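Side-chain contact in predicted transcriptional regulator (Clostridium thermocellum, PDB 1XMA), which probably binds DNA as a dimer and regulates transcription, as a member of the PadR-like family of regulators: residues K119-C122 / E123-E126. Residues are numbered along the deposited sequence; the frame is centred on the assembly and turned at random.
Sequences KQKC and EEWE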
loop_
_atom_site.group_PDB
_atom_site.type_symbol
_atom_site.label_atom_id
_atom_site.label_comp_id
_atom_site.label_asym_id
_atom_site.label_seq_id
_atom_site.Cartn_x
_atom_site.Cartn_y
_atom_site.Cartn_z
ATOM N N LYS B 119 12.519 8.351 7.772
ATOM C CA LYS B 119 13.358 8.411 6.555
ATOM C C LYS B 119 13.472 7.051 5.851
ATOM O O LYS B 119 13.479 6.985 4.613
ATOM C CB LYS B 119 14.743 8.993 6.859
ATOM C CG LYS B 119 14.720 10.471 7.204
ATOM C CD LYS B 119 16.095 11.097 7.075
ATOM C CE LYS B 119 16.945 10.882 8.324
ATOM N NZ LYS B 119 18.076 11.875 8.396
ATOM N N GLN B 120 13.549 5.984 6.649
ATOM C CA GLN B 120 13.524 4.616 6.150
ATOM C C GLN B 120 12.214 4.324 5.407
ATOM O O GLN B 120 12.216 3.759 4.309
ATOM C CB GLN B 120 13.703 3.604 7.300
ATOM C CG GLN B 120 13.949 2.159 6.792
ATOM C CD GLN B 120 13.570 1.058 7.797
ATOM O OE1 GLN B 120 14.448 0.342 8.323
ATOM N NE2 GLN B 120 12.251 0.902 8.056
ATOM N N LYS B 121 11.096 4.712 6.022
ATOM C CA LYS B 121 9.779 4.486 5.438
ATOM C C LYS B 121 9.553 5.345 4.197
ATOM O O LYS B 121 8.848 4.938 3.282
ATOM C CB LYS B 121 8.693 4.717 6.494
ATOM C CG LYS B 121 8.574 3.570 7.487
ATOM C CD LYS B 121 7.559 2.578 6.979
ATOM C CE LYS B 121 7.870 1.182 7.444
ATOM N NZ LYS B 121 6.889 0.218 6.865
ATOM N N CYS B 122 10.170 6.527 4.164
ATOM C CA CYS B 122 10.169 7.360 2.958
ATOM C C CYS B 122 10.886 6.638 1.784
ATOM O O CYS B 122 10.329 6.486 0.701
ATOM C CB CYS B 122 10.784 8.744 3.247
ATOM S SG CYS B 122 10.708 9.935 1.851
ATOM N N GLU B 123 12.100 6.162 2.029
ATOM C CA GLU B 123 12.822 5.374 1.042
ATOM C C GLU B 123 12.043 4.141 0.605
ATOM O O GLU B 123 12.005 3.813 -0.572
ATOM C CB GLU B 123 14.211 5.015 1.559
ATOM C CG GLU B 123 15.205 6.172 1.405
ATOM C CD GLU B 123 16.342 6.137 2.424
ATOM O OE1 GLU B 123 16.630 5.036 2.975
ATOM O OE2 GLU B 123 16.948 7.220 2.669
ATOM N N GLU B 124 11.397 3.482 1.555
ATOM C CA GLU B 124 10.561 2.343 1.263
ATOM C C GLU B 124 9.392 2.700 0.327
ATOM O O GLU B 124 9.075 1.933 -0.591
ATOM C CB GLU B 124 10.030 1.736 2.564
ATOM C CG GLU B 124 9.307 0.433 2.372
ATOM C CD GLU B 124 8.799 -0.159 3.657
ATOM O OE1 GLU B 124 7.719 -0.802 3.604
ATOM O OE2 GLU B 124 9.477 -0.005 4.714
ATOM N N TRP B 125 8.760 3.854 0.584
ATOM C CA TRP B 125 7.638 4.365 -0.212
ATOM C C TRP B 125 8.056 4.659 -1.644
ATOM O O TRP B 125 7.289 4.438 -2.579
ATOM C CB TRP B 125 7.049 5.628 0.448
ATOM C CG TRP B 125 6.002 6.376 -0.384
ATOM C CD1 TRP B 125 6.019 7.704 -0.702
ATOM C CD2 TRP B 125 4.802 5.837 -0.981
ATOM N NE1 TRP B 125 4.918 8.030 -1.449
ATOM C CE2 TRP B 125 4.151 6.906 -1.638
ATOM C CE3 TRP B 125 4.223 4.553 -1.032
ATOM C CZ2 TRP B 125 2.927 6.745 -2.340
ATOM C CZ3 TRP B 125 2.994 4.384 -1.740
ATOM C CH2 TRP B 125 2.366 5.480 -2.374
ATOM N N GLU B 126 9.276 5.163 -1.802
ATOM C CA GLU B 126 9.835 5.458 -3.112
ATOM C C GLU B 126 10.024 4.161 -3.943
ATOM O O GLU B 126 9.589 4.078 -5.103
ATOM C CB GLU B 126 11.162 6.199 -2.931
ATOM C CG GLU B 126 11.400 7.325 -3.912
ATOM C CD GLU B 126 10.254 8.328 -3.996
ATOM O OE1 GLU B 126 9.666 8.707 -2.955
ATOM O OE2 GLU B 126 9.949 8.740 -5.133
#
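Lys121 and Glu124 form a salt bridge between residues three apart on helix 112-135, the long C-terminal helix of this PadR-like regulator. The helix reaches the second subunit, consistent with the C-terminal dimerisation helix that follows the winged-helix domain in PadR regulators. The bridge is weak: Lys121 NZ lies 3.4 Å from Glu124 OE2 and only slightly farther from OE1. The ammonium group therefore faces both carboxylate oxygens rather than gripping one closely; its one hydrogen bond here, to OE2, is weak. The two side chains run side by side and point the same way. Glu124 is fully extended, with CG anti to the backbone N (chi1 -172°). Lys121 bends at chi2 (-91°), which brings CE to 3.4 Å from Glu124 OE2. Both side chains also touch helix 35-52, Lys121 at Thr44 and Glu124 at Tyr41.

Four successive i to i+4 bonds satisfy the N-H groups of Glu123 to Glu126 and the carbonyls of Lys119 to Cys122. Glu123 N donates to Lys119 O at 3.0 Å. Glu124 N donates to Gln120 O at 2.9 Å. Trp125 N donates to Lys121 O over the same distance. Glu126 N closes the series on Cys122 O. One turn further on, Glu124 O accepts a hydrogen bond from Thr128 OG1.

The Trp125 ring meets Tyr41 edge-to-face, and its NE1 is satisfied across the dimer interface by a hydrogen bond to OD1 of Asn133 of the second subunit. Trp125 CB, the methylene that carries the indole, lies 3.4 Å from Cys122 O.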